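Local atomic coordinates of uncharacterized hypothetical protein FTT_1539c (Francisella tularensis subsp. tularensis, PDB entry 4QVR), a protein that is of unknown function but belongs to the DUF6844 family and carries a probable signal peptide, consistent with export from the cytoplasm. Residues 214-219 and 232-237; 367-372 and 414-419; 147-152 and 269-274; 75-80 and 327-332; 278-283 and 320-325. All coordinates share one frame; numbering follows the deposited sequence. Where two conformers were deposited one is given.

Interaction 1 of 5, residues 214-219 and 232-237; sequences QGLNPN and LSQQMT
Leu216 sets its CG beside the backbone N (chi1 -62°) and extends CD1 beyond it (chi2 168°), while Gln234 chi1 (-93°) turns CG toward the loop. Leu216 CD1 then lies 3.9 Å from Gln234 CG. The motif next to the contact is a Schellman motif that ends helix 203-213, with Gly215 as its C-prime residue. Its bonds run from Gly215 N to Lys212 O and from Leu216 N to Leu211 O. The chain leaving this turn leans on helix 224-246. The two side chains cross obliquely, and the leucine methyl meets the aliphatic part of the glutamine. The two amides come near each other, but Gln214 NE2 stays 4.2 Å from Gln234 OE1, too far for a hydrogen bond. The small contact lies at the surface. Gln234 also touches Ser385 of helix 374-385, so it packs against more than the loop. Further along, Asn217 forms an Asx turn. Its OD1 accepts from Asn219 N at 2.8 Å, in the carbonyl plane, where a 3-10 segment begins. On the helix, Ser233 O accepts from Thr237 OG1 at 3.1 Å and from Thr237 N at 3.0 Å, and the two donors approach from opposite faces of its plane.

Interaction 2 of 5, residues 367-372 and 414-419; sequences LIAGQM and KTKANL
The C-terminal ends of two helices, 349-370 and 402-415, meet here through a lysine, a water and a pair of apolar side chains. Lys416, the first residue to leave the second helix, crosses to Ala369 on the first. Its CD lies 4.0 Å from Ala369 CB. The lysine CG is anti to the backbone N (chi1 -173°), and the chain beyond it is extended, which carries NZ past the alanine to a water. The water accepts from Lys416 NZ at 2.9 Å and donates to Ile368 O at 2.8 Å. Ile368 O also accepts from the backbone, with Gln371 N at 3.1 Å. Two bonds therefore grip this carbonyl in the last turn of the helix. The ammonium has further partners: a salt bridge to Glu376 and a hydrogen bond to Tyr412 OH, which also bonds to Ala369 O. A positive charge here would probably suit the negative end of the helix dipole. The apolar part is one methyl pair. Ile368 CG2 meets Leu419 CD1 at 3.7 Å, but Leu419 is poorly ordered, so this contact is less certain. The whole is a water-bridged packing of two helix C-termini, with an inverse gamma turn centred on Gln371 leading out of helix 349-370.

Interaction 3 of 5, residues 147-152 and 269-274; sequences IKAQAE and VVVIYS
The helical backbone at Ala149 passes over the strand at Val271, with Ala149 CA 7.2 Å from Val271 CA, a close approach made possible by the small side chain on the helix. Ala149 CB points toward the strand and fits against two valines. It lies 4.1 Å from Val271 CG2 and 4.2 Å from Val271 CG1, so both branches of that valine touch it. Val271 has CG1 beside the backbone N and CG2 between the N and the carbonyl carbon (chi1 -62°), which presents both methyls to the helix. Val269, two residues earlier on the same face of the strand, adds CG1 at 4.3 Å from Ala149 CB. The contact is wholly apolar and buried. Along the helix, Lys148 NZ and Glu152 OE2, one turn apart, form a salt bridge of 3.0 Å. The ammonium comes from above the carboxylate plane. At the far end of the strand, Ser274 is the N-cap of helix 275-285, and its OG bonds to Ile277 N. Strand 264-273 is the middle of a three-stranded antiparallel sheet, between 117-126 and 251-261. Helix 134-159 lies across this sheet, and Ala149 touches Ala121 of strand 117-126 too. Gln150 and Ala151 pack on helix 402-415, so helix 134-159 joins the sheet to that helix.

Interaction 4 of 5, residues 75-80 and 327-332; sequences NAISTD and KPYILA
Tyr329 is the first residue of segment 327-332 to meet Ile77, which stands near the end of helix 67-78. The strand begins just before it, at Pro328. Tyr329 has its CG between the backbone N and the carbonyl carbon (chi1 57°). The ring then reaches across to the helix, and Tyr329 OH comes to 4.3 Å from Ile77 CD1. This is a contact of a methyl with a phenol oxygen. Ile330 follows and turns away from the helix. It packs on Leu364 and Leu367 of helix 349-370, on the other side of the sheet. Leu331 comes back to the side of Ile77 and makes the main contact. Its CD1 is touched by two branches of the isoleucine, Ile77 CD1 at 4.0 Å and Ile77 CG2 at 4.0 Å. The two side chains cross at about a right angle, and the one leucine methyl sits against both isoleucine methyls. Ile77 has CG1 beside the backbone N and CG2 anti to it (chi1 -70°), and this sends both branches toward the strand. The contact is buried. Near the end of the helix, Thr79 OG1 donates to Ala76 O at 2.8 Å. Thr79 OG1 also bonds to Lys255 NZ, which also donates to Asp80 O. Strand 328-337 is an inner strand of the four-stranded antiparallel sheet, between 318-322 and 440-448. Helix 67-78 lies on one face of this sheet, beside Leu303 of helix 300-303 and Tyr304, while helix 349-370 packs on the opposite face.

Interaction 5 of 5, residues 278-283 and 320-325; sequences KGMFED and VGFGED
Met280 and Phe281 of helix 275-285 reach Phe322 and Val320 of strand 318-322, an outer strand of the four-stranded antiparallel sheet. This is helix-on-sheet packing, and the contacts that carry it are apolar. In one, Met280 SE, of a selenomethionine, lies 4.5 Å from Phe322 CE1, oblique to the ring. The other joins Phe281 CZ to Val320 CG2 at 4.3 Å, and here the methyl also meets the ring obliquely. Both are loose rather than tight, and the backbones stay well apart, with Met280 CA 10.9 Å from Val320 CA. Long side chains bridge the gap. Met280 has CG anti to the backbone N (chi1 -177°), which sends its chain toward the strand. Three of the four touching residues are buried. The same residues pack on other parts of the fold: Met280 and Phe322 both rest on Pro328, and Phe281 rests on Ile330, while Phe322 also touches Val70 and Leu73 of helix 67-78. Polar bonds lie nearby. Lys278 NZ bonds to Asn247 OD1, Phe322 O accepts from Asn74 ND2, and Asp325 OD1 accepts from Lys327 N in the turn between the two strands. Within the helix the backbone bonds are regular, as in Asp283 N to Gly279 O at 3.0 Å. One more ring contact lies within the helix segment. Met280 turns its terminal methyl back (chi3 68°) so that CE sits over the centre of the Phe281 ring, 3.2 Å above its plane.

From the N terminus, helix 67-78 opens interaction 4, which closes at strand 328-337 after nearly 250 residues. Interactions 1, 3 and 5 all nest inside that loop. Interaction 3 joins helix 134-159 to the three-stranded sheet and encloses interaction 1, a remote contact between the loop after helix 203-213 and helix 224-246, centred about 44 Å from interaction 4. Interaction 5 follows interaction 3 in series and ties helix 275-285 to the four-stranded sheet. Interaction 2 comes last and joins the end of helix 349-370 to the chain leaving helix 402-415. No loops cross. Interactions 4 and 5 share neighbouring strands, and interaction 2 touches both through Leu367 and Gln371.

Interaction 1 of 5, residues 214-219 and 232-237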
# COMPACT_ATOMS: atom_id res chain seq x y z
N GLN A 214 13.73 18.83 -21.74
CA GLN A 214 12.53 18.47 -20.99
C GLN A 214 11.38 18.10 -21.93
O GLN A 214 10.27 17.89 -21.47
CB GLN A 214 12.09 19.62 -20.06
CG GLN A 214 13.17 20.08 -19.08
CD GLN A 214 13.67 18.97 -18.16
OE1 GLN A 214 14.88 18.70 -18.06
NE2 GLN A 214 12.74 18.31 -17.49
N GLY A 215 11.64 18.01 -23.23
CA GLY A 215 10.58 17.65 -24.18
C GLY A 215 9.69 18.79 -24.67
O GLY A 215 8.82 18.57 -25.50
N LEU A 216 9.92 20.00 -24.16
CA LEU A 216 9.12 21.16 -24.58
C LEU A 216 9.61 21.74 -25.91
O LEU A 216 10.77 21.54 -26.30
CB LEU A 216 9.18 22.24 -23.51
CG LEU A 216 8.61 21.84 -22.14
CD1 LEU A 216 8.98 22.86 -21.07
CD2 LEU A 216 7.11 21.65 -22.24
N ASN A 217 8.74 22.45 -26.61
CA ASN A 217 9.09 23.08 -27.88
C ASN A 217 9.20 24.60 -27.68
O ASN A 217 8.20 25.25 -27.41
CB ASN A 217 8.07 22.73 -28.95
CG ASN A 217 8.46 23.24 -30.33
OD1 ASN A 217 8.93 24.36 -30.49
ND2 ASN A 217 8.24 22.40 -31.34
N PRO A 218 10.43 25.15 -27.79
CA PRO A 218 10.66 26.60 -27.61
C PRO A 218 9.76 27.52 -28.46
O PRO A 218 9.53 28.67 -28.09
CB PRO A 218 12.12 26.79 -28.04
CG PRO A 218 12.73 25.44 -27.99
CD PRO A 218 11.64 24.44 -28.22
N ASN A 219 9.29 27.02 -29.59
CA ASN A 219 8.41 27.81 -30.46
C ASN A 219 7.03 27.99 -29.84
O ASN A 219 6.36 29.00 -30.08
CB ASN A 219 8.33 27.17 -31.84
CG ASN A 219 9.70 27.08 -32.50
OD1 ASN A 219 10.64 27.79 -32.12
ND2 ASN A 219 9.82 26.22 -33.49
N LEU A 232 10.92 26.53 -15.14
CA LEU A 232 10.96 26.43 -13.67
C LEU A 232 9.77 25.60 -13.22
O LEU A 232 9.86 24.82 -12.29
CB LEU A 232 10.93 27.80 -12.98
CG LEU A 232 9.58 28.47 -12.67
CD1 LEU A 232 8.82 27.68 -11.62
CD2 LEU A 232 9.79 29.89 -12.17
N SER A 233 8.64 25.78 -13.91
CA SER A 233 7.42 25.03 -13.62
C SER A 233 7.64 23.54 -13.81
O SER A 233 7.21 22.72 -12.98
CB SER A 233 6.30 25.48 -14.54
OG SER A 233 5.22 24.58 -14.45
N GLN A 234 8.29 23.17 -14.91
CA GLN A 234 8.62 21.77 -15.15
C GLN A 234 9.47 21.25 -14.02
O GLN A 234 9.21 20.16 -13.53
CB GLN A 234 9.35 21.54 -16.47
CG GLN A 234 8.44 21.19 -17.62
CD GLN A 234 7.91 19.78 -17.52
OE1 GLN A 234 8.58 18.87 -17.02
NE2 GLN A 234 6.69 19.57 -18.01
N GLN A 235 10.46 22.03 -13.60
CA GLN A 235 11.34 21.60 -12.52
C GLN A 235 10.63 21.46 -11.16
O GLN A 235 10.92 20.52 -10.42
CB GLN A 235 12.58 22.47 -12.47
CG GLN A 235 13.47 22.19 -13.69
CD GLN A 235 14.41 23.32 -14.03
OE1 GLN A 235 14.16 24.48 -13.70
NE2 GLN A 235 15.50 23.00 -14.74
N MSE A 236 9.71 22.36 -10.82
CA MSE A 236 8.99 22.24 -9.54
C MSE A 236 8.14 21.00 -9.60
O MSE A 236 8.07 20.25 -8.63
CB MSE A 236 8.16 23.47 -9.18
CG MSE A 236 9.02 24.70 -8.86
SE MSE A 236 10.55 24.33 -7.65
CE MSE A 236 12.03 24.59 -8.94
N THR A 237 7.50 20.75 -10.74
CA THR A 237 6.67 19.53 -10.89
C THR A 237 7.49 18.26 -10.71
O THR A 237 7.02 17.32 -10.07
CB THR A 237 5.97 19.48 -12.27
OG1 THR A 237 5.05 20.56 -12.38
CG2 THR A 237 5.22 18.21 -12.46

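Interaction 2 of 5, residues 367-372 and 414-419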
# COMPACT_ATOMS: atom_id res chain seq x y z
N LEU A 367 6.34 -4.27 -1.43
CA LEU A 367 6.84 -3.37 -0.40
C LEU A 367 8.25 -2.92 -0.73
O LEU A 367 8.59 -1.76 -0.71
CB LEU A 367 6.88 -4.10 0.94
CG LEU A 367 7.52 -3.33 2.09
CD1 LEU A 367 6.72 -2.06 2.34
CD2 LEU A 367 7.59 -4.23 3.33
N ILE A 368 9.08 -3.89 -1.03
CA ILE A 368 10.48 -3.64 -1.32
C ILE A 368 10.65 -2.81 -2.58
O ILE A 368 11.44 -1.86 -2.60
CB ILE A 368 11.23 -4.97 -1.35
CG1 ILE A 368 11.21 -5.57 0.06
CG2 ILE A 368 12.67 -4.78 -1.82
CD1 ILE A 368 11.64 -7.01 0.13
N ALA A 369 9.85 -3.11 -3.61
CA ALA A 369 9.88 -2.34 -4.85
C ALA A 369 9.53 -0.89 -4.59
O ALA A 369 10.10 0.02 -5.22
CB ALA A 369 8.91 -2.92 -5.86
N GLY A 370 8.60 -0.66 -3.67
CA GLY A 370 8.15 0.71 -3.34
C GLY A 370 9.20 1.59 -2.68
O GLY A 370 9.07 2.81 -2.65
N GLN A 371 10.23 0.96 -2.16
CA GLN A 371 11.34 1.64 -1.50
C GLN A 371 12.41 1.80 -2.53
O GLN A 371 13.49 1.23 -2.41
CB GLN A 371 11.80 0.79 -0.32
CG GLN A 371 10.65 0.48 0.64
CD GLN A 371 11.05 -0.35 1.83
OE1 GLN A 371 12.15 -0.88 1.90
NE2 GLN A 371 10.13 -0.48 2.79
N MSE A 372 12.10 2.56 -3.56
CA MSE A 372 13.00 2.76 -4.70
C MSE A 372 14.09 3.78 -4.51
O MSE A 372 13.99 4.67 -3.67
CB MSE A 372 12.17 3.27 -5.87
CG MSE A 372 11.64 4.68 -5.63
SE MSE A 372 10.26 5.02 -6.98
CE MSE A 372 8.74 4.13 -6.09
N LYS A 414 4.69 -4.05 -11.89
CA LYS A 414 4.64 -5.23 -12.76
C LYS A 414 5.98 -5.50 -13.43
O LYS A 414 6.35 -6.65 -13.57
CB LYS A 414 3.52 -5.12 -13.81
CG LYS A 414 2.11 -5.18 -13.21
CD LYS A 414 1.00 -5.04 -14.24
CE LYS A 414 0.94 -6.23 -15.19
NZ LYS A 414 -0.13 -6.09 -16.22
N THR A 415 6.72 -4.46 -13.81
CA THR A 415 8.02 -4.64 -14.48
C THR A 415 9.24 -4.79 -13.58
O THR A 415 10.20 -5.42 -13.98
CB THR A 415 8.33 -3.51 -15.51
OG1 THR A 415 8.50 -2.26 -14.84
CG2 THR A 415 7.23 -3.40 -16.56
N LYS A 416 9.24 -4.24 -12.36
CA LYS A 416 10.44 -4.35 -11.52
C LYS A 416 10.82 -5.80 -11.27
O LYS A 416 9.97 -6.65 -11.02
CB LYS A 416 10.34 -3.58 -10.20
CG LYS A 416 11.68 -3.60 -9.47
CD LYS A 416 11.91 -2.44 -8.52
CE LYS A 416 13.39 -2.36 -8.12
NZ LYS A 416 13.72 -1.18 -7.27
N ALA A 417 12.13 -6.05 -11.33
CA ALA A 417 12.70 -7.37 -11.18
C ALA A 417 12.63 -7.93 -9.76
O ALA A 417 12.60 -7.20 -8.77
CB ALA A 417 14.14 -7.36 -11.66
N ASN A 418 12.60 -9.26 -9.70
CA ASN A 418 12.55 -10.00 -8.45
C ASN A 418 13.84 -9.89 -7.63
O ASN A 418 14.81 -9.26 -8.04
CB ASN A 418 12.25 -11.48 -8.74
CG ASN A 418 13.09 -12.06 -9.87
OD1 ASN A 418 13.95 -11.39 -10.44
ND2 ASN A 418 12.82 -13.32 -10.22
N LEU A 419 13.81 -10.48 -6.44
CA LEU A 419 14.95 -10.50 -5.53
C LEU A 419 14.63 -11.45 -4.38
O LEU A 419 14.20 -11.02 -3.32
CB LEU A 419 15.26 -9.08 -5.02
CG LEU A 419 14.20 -8.24 -4.27
CD1 LEU A 419 14.81 -6.90 -3.90
CD2 LEU A 419 12.91 -8.02 -5.06
O HOH W 1 13.59 -1.63 -4.42

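Interaction 3 of 5, residues 147-152 and 269-274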
# COMPACT_ATOMS: atom_id res chain seq x y z
N ILE A 147 -2.41 0.67 -4.27
CA ILE A 147 -1.82 1.52 -5.31
C ILE A 147 -2.55 2.83 -5.43
O ILE A 147 -1.95 3.87 -5.70
CB ILE A 147 -1.79 0.78 -6.68
CG1 ILE A 147 -0.60 -0.19 -6.72
CG2 ILE A 147 -1.65 1.76 -7.82
CD1 ILE A 147 -0.54 -1.03 -7.98
N LYS A 148 -3.85 2.78 -5.22
CA LYS A 148 -4.66 3.99 -5.27
C LYS A 148 -4.31 4.89 -4.09
O LYS A 148 -4.16 6.10 -4.23
CB LYS A 148 -6.12 3.60 -5.25
CG LYS A 148 -7.10 4.73 -5.50
CD LYS A 148 -8.46 4.08 -5.71
CE LYS A 148 -9.50 5.07 -6.17
NZ LYS A 148 -9.70 6.14 -5.18
N ALA A 149 -4.14 4.29 -2.93
CA ALA A 149 -3.77 5.06 -1.75
C ALA A 149 -2.40 5.67 -1.96
O ALA A 149 -2.19 6.84 -1.65
CB ALA A 149 -3.78 4.18 -0.50
N GLN A 150 -1.47 4.90 -2.51
CA GLN A 150 -0.12 5.44 -2.76
C GLN A 150 -0.14 6.60 -3.73
O GLN A 150 0.55 7.61 -3.54
CB GLN A 150 0.80 4.39 -3.31
CG GLN A 150 1.19 3.37 -2.27
CD GLN A 150 2.03 2.21 -2.81
OE1 GLN A 150 2.15 2.00 -4.01
NE2 GLN A 150 2.56 1.43 -1.90
N ALA A 151 -0.97 6.48 -4.74
CA ALA A 151 -1.03 7.49 -5.78
C ALA A 151 -1.66 8.78 -5.27
O ALA A 151 -1.24 9.88 -5.64
CB ALA A 151 -1.77 6.94 -7.00
N GLU A 152 -2.65 8.64 -4.40
CA GLU A 152 -3.32 9.81 -3.81
C GLU A 152 -2.41 10.57 -2.86
O GLU A 152 -2.45 11.81 -2.81
CB GLU A 152 -4.64 9.41 -3.16
CG GLU A 152 -5.63 8.99 -4.24
CD GLU A 152 -7.00 8.62 -3.74
OE1 GLU A 152 -7.18 8.44 -2.51
OE2 GLU A 152 -7.91 8.48 -4.59
N VAL A 269 -8.29 0.15 2.53
CA VAL A 269 -7.02 0.18 3.24
C VAL A 269 -6.87 1.60 3.76
O VAL A 269 -7.24 2.56 3.10
CB VAL A 269 -5.84 -0.24 2.34
CG1 VAL A 269 -5.74 0.67 1.14
CG2 VAL A 269 -4.51 -0.23 3.13
N VAL A 270 -6.45 1.68 5.02
CA VAL A 270 -6.16 2.94 5.67
C VAL A 270 -4.65 2.95 5.76
O VAL A 270 -4.06 2.00 6.26
CB VAL A 270 -6.77 2.98 7.10
CG1 VAL A 270 -6.29 4.21 7.87
CG2 VAL A 270 -8.28 3.00 7.04
N VAL A 271 -4.03 4.02 5.27
CA VAL A 271 -2.57 4.19 5.33
C VAL A 271 -2.19 5.46 6.15
O VAL A 271 -2.99 6.39 6.27
CB VAL A 271 -1.91 4.27 3.94
CG1 VAL A 271 -2.10 2.98 3.12
CG2 VAL A 271 -2.38 5.49 3.14
N ILE A 272 -0.99 5.45 6.73
CA ILE A 272 -0.46 6.59 7.46
C ILE A 272 0.94 6.83 6.93
O ILE A 272 1.57 5.91 6.45
CB ILE A 272 -0.31 6.32 8.96
CG1 ILE A 272 0.75 5.24 9.16
CG2 ILE A 272 -1.65 6.01 9.57
CD1 ILE A 272 1.01 4.85 10.58
N TYR A 273 1.41 8.07 7.00
CA TYR A 273 2.77 8.40 6.62
C TYR A 273 3.58 8.67 7.87
O TYR A 273 3.12 9.36 8.76
CB TYR A 273 2.86 9.65 5.74
CG TYR A 273 4.31 9.98 5.46
CD1 TYR A 273 5.01 9.28 4.50
CD2 TYR A 273 4.99 10.96 6.18
CE1 TYR A 273 6.36 9.55 4.25
CE2 TYR A 273 6.33 11.25 5.92
CZ TYR A 273 7.01 10.52 4.95
OH TYR A 273 8.34 10.76 4.70
N SER A 274 4.81 8.18 7.90
CA SER A 274 5.71 8.39 9.03
C SER A 274 7.14 8.61 8.59
O SER A 274 7.73 7.72 7.99
CB SER A 274 5.67 7.20 9.99
OG SER A 274 6.80 7.23 10.89

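Interaction 4 of 5, residues 75-80 and 327-332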
# COMPACT_ATOMS: atom_id res chain seq x y z
N ASN A 75 -0.79 -2.15 18.34
CA ASN A 75 -2.22 -2.31 18.63
C ASN A 75 -3.06 -2.49 17.37
O ASN A 75 -4.08 -3.17 17.40
CB ASN A 75 -2.77 -1.16 19.48
CG ASN A 75 -2.18 -1.15 20.89
OD1 ASN A 75 -1.52 -2.11 21.30
ND2 ASN A 75 -2.43 -0.07 21.63
N ALA A 76 -2.62 -1.86 16.27
CA ALA A 76 -3.32 -1.97 14.99
C ALA A 76 -3.24 -3.43 14.50
O ALA A 76 -4.24 -3.98 14.02
CB ALA A 76 -2.72 -1.01 13.98
N ILE A 77 -2.07 -4.04 14.64
CA ILE A 77 -1.88 -5.44 14.29
C ILE A 77 -2.83 -6.34 15.11
O ILE A 77 -3.45 -7.25 14.57
CB ILE A 77 -0.42 -5.88 14.54
CG1 ILE A 77 0.52 -5.21 13.53
CG2 ILE A 77 -0.30 -7.39 14.44
CD1 ILE A 77 1.99 -5.45 13.80
N SER A 78 -2.96 -6.05 16.41
CA SER A 78 -3.79 -6.85 17.33
C SER A 78 -5.32 -6.75 17.21
O SER A 78 -6.03 -7.61 17.74
CB SER A 78 -3.41 -6.54 18.77
OG SER A 78 -2.04 -6.82 18.95
N THR A 79 -5.84 -5.70 16.57
CA THR A 79 -7.31 -5.55 16.43
C THR A 79 -7.90 -6.65 15.54
O THR A 79 -7.24 -7.10 14.61
CB THR A 79 -7.71 -4.19 15.81
OG1 THR A 79 -7.03 -4.02 14.55
CG2 THR A 79 -7.36 -3.03 16.73
N ASP A 80 -9.12 -7.08 15.84
CA ASP A 80 -9.80 -8.10 15.04
C ASP A 80 -10.07 -7.54 13.66
O ASP A 80 -10.27 -6.33 13.53
CB ASP A 80 -11.12 -8.54 15.69
CG ASP A 80 -10.92 -9.48 16.88
OD1 ASP A 80 -9.80 -10.01 17.04
OD2 ASP A 80 -11.90 -9.71 17.64
N LYS A 327 12.97 -4.65 18.44
CA LYS A 327 13.34 -4.79 17.02
C LYS A 327 12.14 -4.77 16.08
O LYS A 327 11.15 -5.47 16.31
CB LYS A 327 14.11 -6.10 16.77
CG LYS A 327 15.54 -6.13 17.27
CD LYS A 327 16.42 -5.17 16.48
CE LYS A 327 17.88 -5.27 16.90
NZ LYS A 327 18.74 -4.34 16.11
N PRO A 328 12.24 -3.97 15.00
CA PRO A 328 11.14 -3.95 14.06
C PRO A 328 11.12 -5.19 13.19
O PRO A 328 12.13 -5.78 12.89
CB PRO A 328 11.44 -2.72 13.18
CG PRO A 328 12.90 -2.45 13.35
CD PRO A 328 13.26 -2.95 14.71
N TYR A 329 9.93 -5.57 12.79
CA TYR A 329 9.79 -6.70 11.93
C TYR A 329 8.63 -6.39 11.03
O TYR A 329 7.80 -5.53 11.33
CB TYR A 329 9.55 -7.98 12.76
CG TYR A 329 8.36 -7.87 13.66
CD1 TYR A 329 7.08 -7.85 13.13
CD2 TYR A 329 8.49 -7.79 15.03
CE1 TYR A 329 5.98 -7.76 13.93
CE2 TYR A 329 7.37 -7.70 15.84
CZ TYR A 329 6.12 -7.68 15.28
OH TYR A 329 4.99 -7.59 16.05
N ILE A 330 8.56 -7.08 9.90
CA ILE A 330 7.50 -6.85 8.96
C ILE A 330 6.64 -8.10 8.84
O ILE A 330 7.17 -9.18 8.65
CB ILE A 330 8.10 -6.49 7.61
CG1 ILE A 330 8.90 -5.19 7.78
CG2 ILE A 330 7.00 -6.34 6.55
CD1 ILE A 330 9.93 -4.95 6.71
N LEU A 331 5.33 -7.93 8.99
CA LEU A 331 4.41 -9.04 8.86
C LEU A 331 3.77 -8.90 7.50
O LEU A 331 3.59 -7.79 7.02
CB LEU A 331 3.34 -8.99 9.92
CG LEU A 331 3.82 -9.02 11.35
CD1 LEU A 331 2.61 -9.05 12.28
CD2 LEU A 331 4.70 -10.22 11.58
N ALA A 332 3.47 -10.03 6.89
CA ALA A 332 2.83 -10.07 5.59
C ALA A 332 1.73 -11.10 5.67
O ALA A 332 1.98 -12.25 6.07
CB ALA A 332 3.81 -10.48 4.53

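Interaction 5 of 5, residues 278-283 and 320-325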
# COMPACT_ATOMS: atom_id res chain seq x y z
N LYS A 278 10.00 5.98 7.37
CA LYS A 278 10.84 6.22 6.20
C LYS A 278 12.34 6.14 6.59
O LYS A 278 13.13 5.53 5.88
CB LYS A 278 10.57 7.57 5.56
CG LYS A 278 11.59 7.89 4.47
CD LYS A 278 11.35 9.23 3.81
CE LYS A 278 12.41 9.49 2.76
NZ LYS A 278 12.09 10.68 1.94
N GLY A 279 12.70 6.79 7.70
CA GLY A 279 14.08 6.82 8.20
C GLY A 279 14.59 5.48 8.69
O GLY A 279 15.77 5.19 8.60
N MSE A 280 13.69 4.67 9.23
CA MSE A 280 14.05 3.34 9.70
C MSE A 280 14.49 2.51 8.52
O MSE A 280 15.53 1.86 8.57
CB MSE A 280 12.86 2.74 10.41
CG MSE A 280 13.17 1.37 10.99
SE MSE A 280 11.50 0.35 11.10
CE MSE A 280 11.09 0.05 9.19
N PHE A 281 13.71 2.51 7.44
CA PHE A 281 14.08 1.73 6.26
C PHE A 281 15.36 2.20 5.57
O PHE A 281 16.12 1.38 5.06
CB PHE A 281 12.96 1.67 5.25
CG PHE A 281 11.86 0.74 5.64
CD1 PHE A 281 12.10 -0.62 5.72
CD2 PHE A 281 10.57 1.21 5.87
CE1 PHE A 281 11.08 -1.50 6.05
CE2 PHE A 281 9.55 0.34 6.20
CZ PHE A 281 9.80 -1.02 6.29
N GLU A 282 15.59 3.51 5.55
CA GLU A 282 16.80 4.02 4.93
C GLU A 282 18.01 3.60 5.78
O GLU A 282 19.06 3.25 5.24
CB GLU A 282 16.74 5.54 4.80
CG GLU A 282 17.95 6.14 4.11
CD GLU A 282 17.94 7.66 4.11
OE1 GLU A 282 18.98 8.26 3.75
OE2 GLU A 282 16.89 8.24 4.48
N ASP A 283 17.85 3.65 7.10
CA ASP A 283 18.90 3.24 8.04
C ASP A 283 19.08 1.73 7.98
O ASP A 283 20.19 1.23 8.13
CB ASP A 283 18.56 3.66 9.48
CG ASP A 283 18.56 5.18 9.66
OD1 ASP A 283 19.12 5.89 8.79
OD2 ASP A 283 18.01 5.65 10.67
N VAL A 320 4.10 -3.18 9.99
CA VAL A 320 5.33 -3.09 10.71
C VAL A 320 4.99 -3.18 12.17
O VAL A 320 4.06 -2.54 12.64
CB VAL A 320 6.10 -1.79 10.44
CG1 VAL A 320 7.31 -1.70 11.35
CG2 VAL A 320 6.55 -1.73 8.99
N GLY A 321 5.75 -3.99 12.88
CA GLY A 321 5.59 -4.15 14.31
C GLY A 321 6.97 -4.13 14.95
O GLY A 321 8.00 -4.03 14.26
N PHE A 322 6.97 -4.25 16.27
CA PHE A 322 8.20 -4.22 17.07
C PHE A 322 8.09 -5.29 18.14
O PHE A 322 7.12 -5.31 18.89
CB PHE A 322 8.38 -2.84 17.69
CG PHE A 322 8.44 -1.72 16.68
CD1 PHE A 322 9.63 -1.40 16.04
CD2 PHE A 322 7.30 -0.99 16.36
CE1 PHE A 322 9.68 -0.38 15.11
CE2 PHE A 322 7.35 0.04 15.44
CZ PHE A 322 8.54 0.35 14.81
N GLY A 323 9.08 -6.18 18.21
CA GLY A 323 9.05 -7.30 19.17
C GLY A 323 9.56 -6.98 20.57
O GLY A 323 9.89 -5.83 20.88
N GLU A 324 9.60 -8.01 21.42
CA GLU A 324 10.08 -7.91 22.81
C GLU A 324 11.37 -7.10 22.89
O GLU A 324 11.46 -6.11 23.61
CB GLU A 324 10.34 -9.32 23.38
CG GLU A 324 9.10 -10.17 23.66
CD GLU A 324 8.46 -9.88 25.01
OE1 GLU A 324 7.21 -9.87 25.08
OE2 GLU A 324 9.20 -9.67 26.01
N ASP A 325 12.36 -7.52 22.10
CA ASP A 325 13.69 -6.89 22.03
C ASP A 325 13.75 -5.47 21.44
O ASP A 325 14.85 -4.95 21.23
CB ASP A 325 14.62 -7.81 21.22
CG ASP A 325 14.12 -8.05 19.78
OD1 ASP A 325 12.97 -7.67 19.47
OD2 ASP A 325 14.87 -8.64 18.97